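Local coordinates for putative methylthioribose-1-phosphate isomerase (Pyrococcus horikoshii OT3, PDB 6A34), which probably catalyses the interconversion of 5-methylthioribose 1-phosphate and 5-methylthioribulose 1-phosphate, a step of methionine salvage, at residues E2-P7 / H188-L193; V183-H188 / A212-Y217; E118-D123 / K129-Q134; A71-T76 / D87-A92. One frame throughout, in Å; residues are numbered along the deposited sequence.

Interaction 1. Residues E2-P7 / H188-L193; sequences EIRYTP and HKDGSL
Arg4 and Tyr5 of the N-terminal segment close on Asp190 at the C-terminal end of helix 180-189, and its carboxylate is the tight part of the contact. Arg4 approaches end-on: NH1 binds Asp190 OD1 at 2.7 Å and NH2 binds Asp190 OD2 at 2.7 Å, a two-pronged salt bridge with nearly straight bonds. The guanidinium and carboxylate planes are only 17° apart, and Asp190 OD2 offers its syn lone pair to NH2. Tyr5 completes the grip. Its hydroxyl donates to Asp190 OD1 over 2.7 Å, arriving from above the carboxylate plane, so OD1 accepts from two donors and the carboxylate is held against rotation. Three polar contacts of this kind should favour the ionised acid.

The looser side is apolar and at the surface. Here Lys189 lays CB over one face of the Tyr5 ring, 3.5 Å from Tyr5 CZ, while Lys189 CG sits 3.5 Å from Tyr5 CE1. Bends at chi2 and chi3 then carry the exposed lysine chain off, so only its base packs against the tyrosine. Just past Asp190 the helix closes in a Schellman motif, Gly191 taking positive phi. The contact thus fastens the N-terminal loop across the end of helix 180-189, with Arg4 also touching Val186 on that helix and His152 on helix 125-157, before the chain enters helix 7-10.

Interaction 2. Residues V183-H188 / A212-Y217; sequences VVRVMH and AWEYSY
Arg185 runs out extended from CG to NE to meet Glu214, whose CG lies between its own backbone N and carbonyl carbon (chi1 54°), turning the carboxylate toward the arginine. The two residues join helices 180-189 and 206-217, successive crossover helices of the Rossmann-like parallel sheet: strand 193-199 runs between them in the chain, and Val184 and Tyr215 both rest on its Leu196. The helix segments are nearly parallel, crossing at -24° with axes 11.8 Å apart.

The salt bridge is buried. Arg185 NH1 and NH2 both donate to the single atom Glu214 OE1, each at 2.9 Å and each well bent, with OE1 close to the guanidinium plane. Both buried oxygens have further donors, Ser171 N for OE1 and Leu172 N with Asn168 ND2 for OE2, while Asp218 pairs with Arg185 NE and the carbonyl of Leu177 accepts from NH1, fixing the guanidinium in turn. Glu214 lies about 6 Å, side chain to side chain, from Arg57, a predicted substrate-binding residue, which places the bridge beside the probable substrate site. Tyr215 fills in beside the bridge: its CE1 is 3.5 Å from Arg185 NH1 and 3.7 Å from Val184 CG2.

Interaction 3. Residues E118-D123 / K129-Q134; sequences EEHSED and KRLIVQ
A helical hairpin is closed here: the turn that follows helix 104-119 sets His120 and Asp123 against Leu131, on the early part of helix 125-157. One methyl group does the touching. Leu131 CD1, extended away from its own CA by an anti chi2 of 168°, lies 3.5 Å from His120 ND1 and 3.7 Å from His120 CG, with the two side chains crossing at about a right angle. More distantly, the same methyl sits 4.1 Å from Asp123 OD2.

What keeps the imidazole in place is a bond inside the turn. His120 ND1 donates to Asp123 OD2 at 2.7 Å, a fairly straight bond in the ring plane, although the nitrogen stands 35° out of the carboxylate plane on its syn side. The carboxylate would be expected to favour the charged form of the imidazole. In parallel, the backbone N of Asp123 reaches His120 O at 2.9 Å, so side chain and main chain link the same two residues. Lys82 NZ adds a further tie by binding the carbonyls of Ser121 and Asp123. Leu131 also touches Leu116, in the last turns of helix 104-119, which adds an apolar contact between the two helices. The geometry is that of a type I beta turn, His120 to Asp123, stapled by a histidine-carboxylate hydrogen bond and far from the predicted active-site residues.

Interaction 4. Residues A71-T76 / D87-A92; sequences ALYAET and DGFEKA
Tyr73 points its ring straight at helix 82-97 and lays the outer part of the ring on the backbone of Gly88 and Phe89. With CG anti to the main-chain N (chi1 171°), the side chain leaves its helix directly toward the neighbour. Its hydroxyl end comes down where Gly88 has no side chain, Tyr73 OH lying only 3.0 Å from Gly88 CA, and Gly88 O stands over one ring face, offset toward the rim. The hydroxyl is bound by Phe85 O, one turn before Phe89 on helix 82-97; Phe89 N is close, but the angle is too poor for a bond.

Phe89 crosses Tyr73 at about a right angle. It offers CB, 3.7 Å from Tyr73 CE2, while its own ring leads away from the 71-76 segment. The missing side chain at Gly88 thus lets the hydroxyl end come close to the helix backbone; Ala92, one turn on, packs a single methyl against the base of the ring, its CB 4.1 Å from Tyr73 CG. The helix segments run roughly antiparallel, at 152°, with axes 10.2 Å apart. Behind the contact, Phe89 carries its ring into the helical bundle, touching Leu70 on helix 59-76, Ile113 and Val117 on helix 104-119, and Ile132 on helix 125-157.

Overall arrangement
From the N terminus, the chain first lays down residues 2-7, whose partner in interaction 1 comes more than 180 residues later, closing a long loop. Interactions 4 and 3 nest inside it in series, each bridging a short helix-to-helix connection. They touch one another, Ile132 packing on Ala71 and Phe89, so together they knit helices 59-76, 82-97, 104-119 and 125-157 into one bundle. Interaction 2 crosses interaction 1, sharing His188. Interaction 1 ties the N-terminal segment to helix 180-189, and interaction 2 joins that helix to helix 206-217 beside the Rossmann-like sheet; their centres lie about 37 to 39 Å from those of the bundle pair, and helix 125-157 reaches both.

Interaction 1. Residues E2-P7 / H188-L193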
# COMPACT_ATOMS: atom_id res chain seq x y z
N GLU A 2 -0.82 -18.18 -33.84
CA GLU A 2 -0.80 -19.59 -33.49
C GLU A 2 -0.54 -19.70 -31.98
O GLU A 2 0.35 -19.04 -31.41
CB GLU A 2 0.21 -20.39 -34.34
CG GLU A 2 1.68 -20.15 -34.02
CD GLU A 2 2.64 -21.25 -34.48
OE1 GLU A 2 2.18 -22.21 -35.13
OE2 GLU A 2 3.85 -21.15 -34.19
N ILE A 3 -1.40 -20.52 -31.36
CA ILE A 3 -1.25 -21.01 -30.02
C ILE A 3 -0.12 -22.05 -30.04
O ILE A 3 -0.26 -23.08 -30.68
CB ILE A 3 -2.59 -21.61 -29.52
CG1 ILE A 3 -3.78 -20.67 -29.75
CG2 ILE A 3 -2.48 -22.03 -28.06
CD1 ILE A 3 -3.52 -19.23 -29.41
N ARG A 4 0.98 -21.73 -29.35
CA ARG A 4 2.20 -22.51 -29.33
C ARG A 4 2.25 -23.39 -28.07
O ARG A 4 3.06 -24.33 -28.01
CB ARG A 4 3.42 -21.58 -29.36
CG ARG A 4 3.57 -20.77 -30.64
CD ARG A 4 4.58 -19.62 -30.56
NE ARG A 4 4.26 -18.58 -29.58
CZ ARG A 4 5.04 -18.25 -28.54
NH1 ARG A 4 6.07 -19.02 -28.21
NH2 ARG A 4 4.79 -17.14 -27.86
N TYR A 5 1.44 -23.06 -27.06
CA TYR A 5 1.48 -23.78 -25.78
C TYR A 5 0.08 -24.30 -25.43
O TYR A 5 -0.90 -23.70 -25.80
CB TYR A 5 2.06 -22.91 -24.67
CG TYR A 5 3.50 -22.48 -24.85
CD1 TYR A 5 4.55 -23.35 -24.60
CD2 TYR A 5 3.81 -21.18 -25.26
CE1 TYR A 5 5.87 -22.95 -24.75
CE2 TYR A 5 5.12 -20.78 -25.44
CZ TYR A 5 6.14 -21.67 -25.19
OH TYR A 5 7.44 -21.27 -25.33
N THR A 6 0.04 -25.45 -24.75
CA THR A 6 -1.14 -25.97 -24.07
C THR A 6 -1.14 -25.47 -22.63
O THR A 6 -0.09 -25.10 -22.09
CB THR A 6 -1.16 -27.51 -24.09
OG1 THR A 6 -0.05 -27.93 -23.31
CG2 THR A 6 -1.08 -28.13 -25.48
N PRO A 7 -2.30 -25.43 -21.95
CA PRO A 7 -2.36 -25.09 -20.53
C PRO A 7 -1.31 -25.79 -19.68
O PRO A 7 -0.69 -25.14 -18.88
CB PRO A 7 -3.76 -25.54 -20.13
CG PRO A 7 -4.56 -25.28 -21.36
CD PRO A 7 -3.64 -25.65 -22.51
N HIS A 188 7.20 -16.46 -19.74
CA HIS A 188 8.17 -17.20 -18.91
C HIS A 188 8.70 -18.42 -19.69
O HIS A 188 9.90 -18.67 -19.73
CB HIS A 188 7.54 -17.61 -17.56
CG HIS A 188 8.41 -18.51 -16.75
ND1 HIS A 188 9.55 -18.06 -16.12
CD2 HIS A 188 8.32 -19.82 -16.47
CE1 HIS A 188 10.11 -19.06 -15.46
NE2 HIS A 188 9.39 -20.15 -15.68
N LYS A 189 7.78 -19.15 -20.32
CA LYS A 189 8.15 -20.28 -21.18
C LYS A 189 9.07 -19.83 -22.31
O LYS A 189 10.01 -20.56 -22.67
CB LYS A 189 6.92 -20.94 -21.83
CG LYS A 189 6.60 -22.34 -21.33
CD LYS A 189 6.43 -22.38 -19.82
CE LYS A 189 7.37 -23.36 -19.15
NZ LYS A 189 7.02 -23.50 -17.71
N ASP A 190 8.76 -18.66 -22.89
CA ASP A 190 9.52 -18.15 -24.04
C ASP A 190 10.90 -17.66 -23.59
O ASP A 190 11.73 -17.34 -24.43
CB ASP A 190 8.76 -17.04 -24.78
CG ASP A 190 7.68 -17.57 -25.70
OD1 ASP A 190 7.78 -18.75 -26.08
OD2 ASP A 190 6.76 -16.81 -26.01
N GLY A 191 11.17 -17.60 -22.29
CA GLY A 191 12.43 -17.03 -21.78
C GLY A 191 12.46 -15.50 -21.80
O GLY A 191 13.50 -14.88 -21.67
N SER A 192 11.29 -14.86 -21.94
CA SER A 192 11.28 -13.43 -22.15
C SER A 192 10.85 -12.70 -20.86
O SER A 192 10.99 -11.50 -20.77
CB SER A 192 10.48 -13.07 -23.39
OG SER A 192 9.10 -13.26 -23.19
N LEU A 193 10.49 -13.43 -19.80
CA LEU A 193 10.18 -12.82 -18.52
C LEU A 193 11.33 -12.97 -17.54
O LEU A 193 11.48 -14.03 -16.90
CB LEU A 193 8.91 -13.44 -17.95
CG LEU A 193 8.51 -12.90 -16.58
CD1 LEU A 193 7.94 -11.50 -16.73
CD2 LEU A 193 7.49 -13.81 -15.92

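Interaction 2. Residues V183-H188 / A212-Y217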
# COMPACT_ATOMS: atom_id res chain seq x y z
N VAL A 183 -0.39 -14.28 -19.90
CA VAL A 183 0.60 -13.52 -20.66
C VAL A 183 1.98 -13.78 -20.06
O VAL A 183 2.90 -14.06 -20.79
CB VAL A 183 0.28 -12.01 -20.68
CG1 VAL A 183 1.42 -11.19 -21.23
CG2 VAL A 183 -0.98 -11.75 -21.48
N VAL A 184 2.10 -13.65 -18.73
CA VAL A 184 3.36 -13.84 -18.05
C VAL A 184 3.78 -15.32 -18.10
O VAL A 184 4.99 -15.61 -18.14
CB VAL A 184 3.35 -13.27 -16.63
CG1 VAL A 184 3.13 -11.77 -16.65
CG2 VAL A 184 2.32 -13.95 -15.74
N ARG A 185 2.83 -16.25 -18.13
CA ARG A 185 3.21 -17.70 -18.26
C ARG A 185 3.81 -17.97 -19.66
O ARG A 185 4.85 -18.55 -19.79
CB ARG A 185 2.03 -18.60 -17.91
CG ARG A 185 1.84 -18.72 -16.40
CD ARG A 185 0.53 -19.41 -16.06
NE ARG A 185 0.53 -19.82 -14.65
CZ ARG A 185 0.01 -19.10 -13.66
NH1 ARG A 185 -0.78 -18.08 -13.94
NH2 ARG A 185 0.28 -19.43 -12.40
N VAL A 186 3.20 -17.41 -20.72
CA VAL A 186 3.75 -17.58 -22.04
C VAL A 186 5.13 -16.93 -22.12
O VAL A 186 6.07 -17.52 -22.65
CB VAL A 186 2.80 -17.03 -23.11
CG1 VAL A 186 3.46 -17.00 -24.45
CG2 VAL A 186 1.51 -17.82 -23.17
N MET A 187 5.26 -15.71 -21.58
CA MET A 187 6.51 -15.00 -21.59
C MET A 187 7.58 -15.84 -20.86
O MET A 187 8.73 -15.88 -21.30
CB MET A 187 6.38 -13.62 -20.94
CG MET A 187 5.60 -12.64 -21.77
SD MET A 187 5.53 -10.97 -21.07
CE MET A 187 7.25 -10.48 -21.21
N HIS A 188 7.20 -16.46 -19.74
CA HIS A 188 8.17 -17.20 -18.91
C HIS A 188 8.70 -18.42 -19.69
O HIS A 188 9.90 -18.67 -19.73
CB HIS A 188 7.54 -17.61 -17.56
CG HIS A 188 8.41 -18.51 -16.75
ND1 HIS A 188 9.55 -18.06 -16.12
CD2 HIS A 188 8.32 -19.82 -16.47
CE1 HIS A 188 10.11 -19.06 -15.46
NE2 HIS A 188 9.39 -20.15 -15.68
N ALA A 212 1.53 -13.94 -5.58
CA ALA A 212 2.92 -14.30 -5.21
C ALA A 212 3.04 -15.84 -5.12
O ALA A 212 4.03 -16.44 -5.55
CB ALA A 212 3.33 -13.58 -3.94
N TRP A 213 1.97 -16.47 -4.62
CA TRP A 213 1.88 -17.89 -4.45
C TRP A 213 1.85 -18.61 -5.81
O TRP A 213 2.72 -19.42 -6.06
CB TRP A 213 0.66 -18.23 -3.59
CG TRP A 213 0.60 -19.70 -3.37
CD1 TRP A 213 1.27 -20.40 -2.42
CD2 TRP A 213 -0.06 -20.67 -4.21
NE1 TRP A 213 1.06 -21.74 -2.60
CE2 TRP A 213 0.23 -21.94 -3.67
CE3 TRP A 213 -0.87 -20.59 -5.34
CZ2 TRP A 213 -0.25 -23.12 -4.23
CZ3 TRP A 213 -1.38 -21.76 -5.88
CH2 TRP A 213 -1.06 -23.01 -5.34
N GLU A 214 0.88 -18.31 -6.68
CA GLU A 214 0.74 -19.08 -7.93
C GLU A 214 1.93 -18.87 -8.87
O GLU A 214 2.30 -19.80 -9.55
CB GLU A 214 -0.58 -18.83 -8.67
CG GLU A 214 -0.90 -17.37 -9.00
CD GLU A 214 -1.98 -17.29 -10.07
OE1 GLU A 214 -1.69 -17.73 -11.20
OE2 GLU A 214 -3.15 -16.88 -9.76
N TYR A 215 2.49 -17.64 -8.93
CA TYR A 215 3.55 -17.40 -9.90
C TYR A 215 4.83 -18.06 -9.38
O TYR A 215 5.65 -18.56 -10.18
CB TYR A 215 3.73 -15.91 -10.21
CG TYR A 215 2.55 -15.27 -10.91
CD1 TYR A 215 1.92 -15.89 -11.97
CD2 TYR A 215 2.05 -14.04 -10.49
CE1 TYR A 215 0.83 -15.31 -12.62
CE2 TYR A 215 0.97 -13.45 -11.13
CZ TYR A 215 0.35 -14.09 -12.20
OH TYR A 215 -0.73 -13.53 -12.83
N SER A 216 4.99 -18.04 -8.06
CA SER A 216 6.07 -18.77 -7.44
C SER A 216 5.90 -20.29 -7.66
O SER A 216 6.81 -20.95 -8.10
CB SER A 216 6.22 -18.43 -5.99
OG SER A 216 7.46 -18.91 -5.55
N TYR A 217 4.72 -20.83 -7.38
CA TYR A 217 4.43 -22.22 -7.62
C TYR A 217 4.92 -22.67 -8.99
O TYR A 217 5.48 -23.76 -9.11
CB TYR A 217 2.93 -22.50 -7.49
CG TYR A 217 2.58 -23.96 -7.40
CD1 TYR A 217 2.33 -24.69 -8.55
CD2 TYR A 217 2.46 -24.61 -6.18
CE1 TYR A 217 1.98 -26.03 -8.50
CE2 TYR A 217 2.11 -25.95 -6.11
CZ TYR A 217 1.87 -26.67 -7.28
OH TYR A 217 1.50 -27.99 -7.28

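Interaction 3. Residues E118-D123 / K129-Q134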
# COMPACT_ATOMS: atom_id res chain seq x y z
N GLU A 118 -34.74 -25.14 -21.01
CA GLU A 118 -36.10 -24.68 -21.45
C GLU A 118 -36.33 -24.87 -22.97
O GLU A 118 -37.43 -25.21 -23.42
CB GLU A 118 -36.26 -23.20 -21.08
CG GLU A 118 -36.27 -22.95 -19.57
CD GLU A 118 -36.51 -21.51 -19.13
OE1 GLU A 118 -36.27 -20.58 -19.94
OE2 GLU A 118 -36.94 -21.33 -17.97
N GLU A 119 -35.29 -24.63 -23.75
CA GLU A 119 -35.29 -24.81 -25.18
C GLU A 119 -35.36 -26.31 -25.55
O GLU A 119 -35.77 -26.68 -26.65
CB GLU A 119 -34.00 -24.18 -25.71
CG GLU A 119 -34.00 -23.92 -27.20
CD GLU A 119 -34.29 -22.47 -27.54
OE1 GLU A 119 -33.69 -21.57 -26.88
OE2 GLU A 119 -35.11 -22.24 -28.46
N HIS A 120 -34.90 -27.18 -24.65
CA HIS A 120 -34.79 -28.60 -24.94
C HIS A 120 -35.68 -29.40 -23.97
O HIS A 120 -35.49 -30.58 -23.81
CB HIS A 120 -33.31 -29.00 -24.89
CG HIS A 120 -32.53 -28.54 -26.07
ND1 HIS A 120 -32.19 -29.39 -27.10
CD2 HIS A 120 -32.02 -27.34 -26.40
CE1 HIS A 120 -31.51 -28.73 -28.01
NE2 HIS A 120 -31.40 -27.46 -27.61
N SER A 121 -36.66 -28.74 -23.34
CA SER A 121 -37.42 -29.34 -22.22
C SER A 121 -38.23 -30.55 -22.70
O SER A 121 -38.61 -31.37 -21.89
CB SER A 121 -38.34 -28.33 -21.54
OG SER A 121 -39.28 -27.83 -22.50
N GLU A 122 -38.47 -30.64 -24.02
CA GLU A 122 -39.24 -31.72 -24.62
C GLU A 122 -38.33 -32.85 -25.11
O GLU A 122 -38.84 -33.87 -25.54
CB GLU A 122 -40.10 -31.18 -25.76
CG GLU A 122 -41.17 -30.23 -25.26
CD GLU A 122 -42.54 -30.44 -25.90
OE1 GLU A 122 -42.95 -29.57 -26.69
OE2 GLU A 122 -43.19 -31.47 -25.59
N ASP A 123 -37.01 -32.70 -25.03
CA ASP A 123 -36.09 -33.77 -25.41
C ASP A 123 -36.18 -34.89 -24.37
O ASP A 123 -36.71 -34.70 -23.28
CB ASP A 123 -34.66 -33.23 -25.55
CG ASP A 123 -34.45 -32.27 -26.70
OD1 ASP A 123 -35.43 -31.98 -27.42
OD2 ASP A 123 -33.31 -31.83 -26.88
N LYS A 129 -30.03 -34.02 -19.45
CA LYS A 129 -28.87 -34.29 -18.61
C LYS A 129 -27.58 -34.10 -19.42
O LYS A 129 -26.67 -33.38 -18.97
CB LYS A 129 -28.94 -35.69 -17.99
CG LYS A 129 -30.07 -35.87 -16.97
CD LYS A 129 -29.98 -37.16 -16.17
CE LYS A 129 -31.00 -37.22 -15.04
NZ LYS A 129 -31.26 -38.59 -14.54
N ARG A 130 -27.50 -34.77 -20.58
CA ARG A 130 -26.27 -34.74 -21.36
C ARG A 130 -25.90 -33.29 -21.70
O ARG A 130 -24.74 -32.92 -21.66
CB ARG A 130 -26.39 -35.52 -22.68
CG ARG A 130 -25.06 -35.78 -23.38
CD ARG A 130 -25.17 -36.39 -24.77
NE ARG A 130 -25.87 -35.49 -25.69
CZ ARG A 130 -25.35 -34.38 -26.21
NH1 ARG A 130 -24.07 -34.08 -26.03
NH2 ARG A 130 -26.13 -33.57 -26.92
N LEU A 131 -26.92 -32.52 -22.09
CA LEU A 131 -26.78 -31.17 -22.55
C LEU A 131 -26.27 -30.25 -21.42
O LEU A 131 -25.39 -29.42 -21.66
CB LEU A 131 -28.13 -30.69 -23.07
CG LEU A 131 -28.47 -31.12 -24.50
CD1 LEU A 131 -29.93 -30.84 -24.79
CD2 LEU A 131 -27.58 -30.44 -25.51
N ILE A 132 -26.85 -30.40 -20.23
CA ILE A 132 -26.47 -29.60 -19.08
C ILE A 132 -24.98 -29.80 -18.79
O ILE A 132 -24.28 -28.84 -18.57
CB ILE A 132 -27.29 -29.99 -17.85
CG1 ILE A 132 -28.74 -29.54 -17.97
CG2 ILE A 132 -26.63 -29.47 -16.58
CD1 ILE A 132 -29.64 -30.20 -16.96
N VAL A 133 -24.55 -31.07 -18.74
CA VAL A 133 -23.20 -31.38 -18.37
C VAL A 133 -22.26 -30.79 -19.44
O VAL A 133 -21.21 -30.17 -19.11
CB VAL A 133 -22.98 -32.89 -18.17
CG1 VAL A 133 -21.49 -33.24 -18.03
CG2 VAL A 133 -23.78 -33.44 -16.99
N GLN A 134 -22.66 -30.97 -20.70
CA GLN A 134 -21.86 -30.54 -21.81
C GLN A 134 -21.68 -29.01 -21.75
O GLN A 134 -20.58 -28.52 -21.96
CB GLN A 134 -22.50 -30.98 -23.14
CG GLN A 134 -21.78 -30.43 -24.36
CD GLN A 134 -22.35 -30.95 -25.66
OE1 GLN A 134 -21.84 -31.90 -26.25
NE2 GLN A 134 -23.43 -30.33 -26.10

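Interaction 4. Residues A71-T76 / D87-A92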
# COMPACT_ATOMS: atom_id res chain seq x y z
N ALA A 71 -24.45 -29.30 -13.47
CA ALA A 71 -23.96 -30.56 -14.01
C ALA A 71 -24.05 -31.62 -12.91
O ALA A 71 -24.61 -32.69 -13.13
CB ALA A 71 -22.54 -30.41 -14.50
N LEU A 72 -23.55 -31.28 -11.72
CA LEU A 72 -23.59 -32.16 -10.57
C LEU A 72 -25.06 -32.55 -10.30
O LEU A 72 -25.37 -33.73 -10.12
CB LEU A 72 -22.95 -31.50 -9.35
CG LEU A 72 -22.96 -32.34 -8.08
CD1 LEU A 72 -21.98 -33.49 -8.17
CD2 LEU A 72 -22.63 -31.50 -6.86
N TYR A 73 -25.95 -31.56 -10.31
CA TYR A 73 -27.35 -31.83 -10.11
C TYR A 73 -27.83 -32.86 -11.13
O TYR A 73 -28.55 -33.80 -10.78
CB TYR A 73 -28.21 -30.57 -10.19
CG TYR A 73 -29.66 -30.94 -10.19
CD1 TYR A 73 -30.28 -31.39 -9.03
CD2 TYR A 73 -30.38 -30.95 -11.37
CE1 TYR A 73 -31.60 -31.83 -9.04
CE2 TYR A 73 -31.70 -31.38 -11.40
CZ TYR A 73 -32.31 -31.83 -10.23
OH TYR A 73 -33.60 -32.24 -10.30
N ALA A 74 -27.47 -32.66 -12.40
CA ALA A 74 -27.96 -33.50 -13.49
C ALA A 74 -27.52 -34.97 -13.30
O ALA A 74 -28.30 -35.89 -13.53
CB ALA A 74 -27.48 -32.94 -14.81
N GLU A 75 -26.27 -35.19 -12.87
CA GLU A 75 -25.69 -36.54 -12.75
C GLU A 75 -26.06 -37.24 -11.42
O GLU A 75 -25.80 -38.40 -11.25
CB GLU A 75 -24.18 -36.45 -12.96
CG GLU A 75 -23.83 -36.08 -14.40
CD GLU A 75 -22.39 -36.31 -14.81
OE1 GLU A 75 -21.49 -36.06 -13.98
OE2 GLU A 75 -22.18 -36.77 -15.95
N THR A 76 -26.72 -36.51 -10.52
CA THR A 76 -26.87 -36.85 -9.08
C THR A 76 -28.36 -36.92 -8.73
O THR A 76 -28.72 -37.58 -7.76
CB THR A 76 -26.05 -35.83 -8.27
OG1 THR A 76 -24.86 -36.48 -7.84
CG2 THR A 76 -26.75 -35.18 -7.11
N ASP A 87 -38.16 -29.70 -11.93
CA ASP A 87 -38.49 -29.01 -10.68
C ASP A 87 -37.21 -28.90 -9.85
O ASP A 87 -36.89 -27.82 -9.38
CB ASP A 87 -39.61 -29.68 -9.87
CG ASP A 87 -41.00 -29.56 -10.48
OD1 ASP A 87 -41.13 -28.92 -11.57
OD2 ASP A 87 -41.96 -30.12 -9.89
N GLY A 88 -36.51 -30.02 -9.70
CA GLY A 88 -35.24 -30.07 -8.95
C GLY A 88 -34.19 -29.16 -9.58
O GLY A 88 -33.45 -28.48 -8.87
N PHE A 89 -34.15 -29.13 -10.91
CA PHE A 89 -33.21 -28.31 -11.62
C PHE A 89 -33.45 -26.82 -11.32
O PHE A 89 -32.51 -26.05 -11.10
CB PHE A 89 -33.30 -28.55 -13.12
CG PHE A 89 -32.52 -27.54 -13.92
CD1 PHE A 89 -33.10 -26.34 -14.29
CD2 PHE A 89 -31.19 -27.78 -14.24
CE1 PHE A 89 -32.36 -25.40 -14.99
CE2 PHE A 89 -30.47 -26.85 -14.98
CZ PHE A 89 -31.05 -25.65 -15.33
N GLU A 90 -34.72 -26.41 -11.36
CA GLU A 90 -35.12 -25.05 -10.98
C GLU A 90 -34.70 -24.77 -9.53
O GLU A 90 -34.10 -23.74 -9.25
CB GLU A 90 -36.62 -24.84 -11.20
CG GLU A 90 -36.94 -23.63 -12.05
CD GLU A 90 -36.66 -22.27 -11.41
OE1 GLU A 90 -36.86 -22.14 -10.19
OE2 GLU A 90 -36.26 -21.34 -12.14
N LYS A 91 -34.98 -25.68 -8.60
CA LYS A 91 -34.53 -25.46 -7.22
C LYS A 91 -33.01 -25.25 -7.19
O LYS A 91 -32.52 -24.34 -6.51
CB LYS A 91 -34.88 -26.63 -6.30
CG LYS A 91 -36.28 -26.56 -5.69
CD LYS A 91 -36.63 -27.80 -4.87
CE LYS A 91 -38.01 -27.72 -4.24
NZ LYS A 91 -39.05 -27.40 -5.25
N ALA A 92 -32.27 -26.08 -7.93
CA ALA A 92 -30.83 -26.04 -7.90
C ALA A 92 -30.32 -24.73 -8.54
O ALA A 92 -29.36 -24.13 -8.06
CB ALA A 92 -30.28 -27.27 -8.57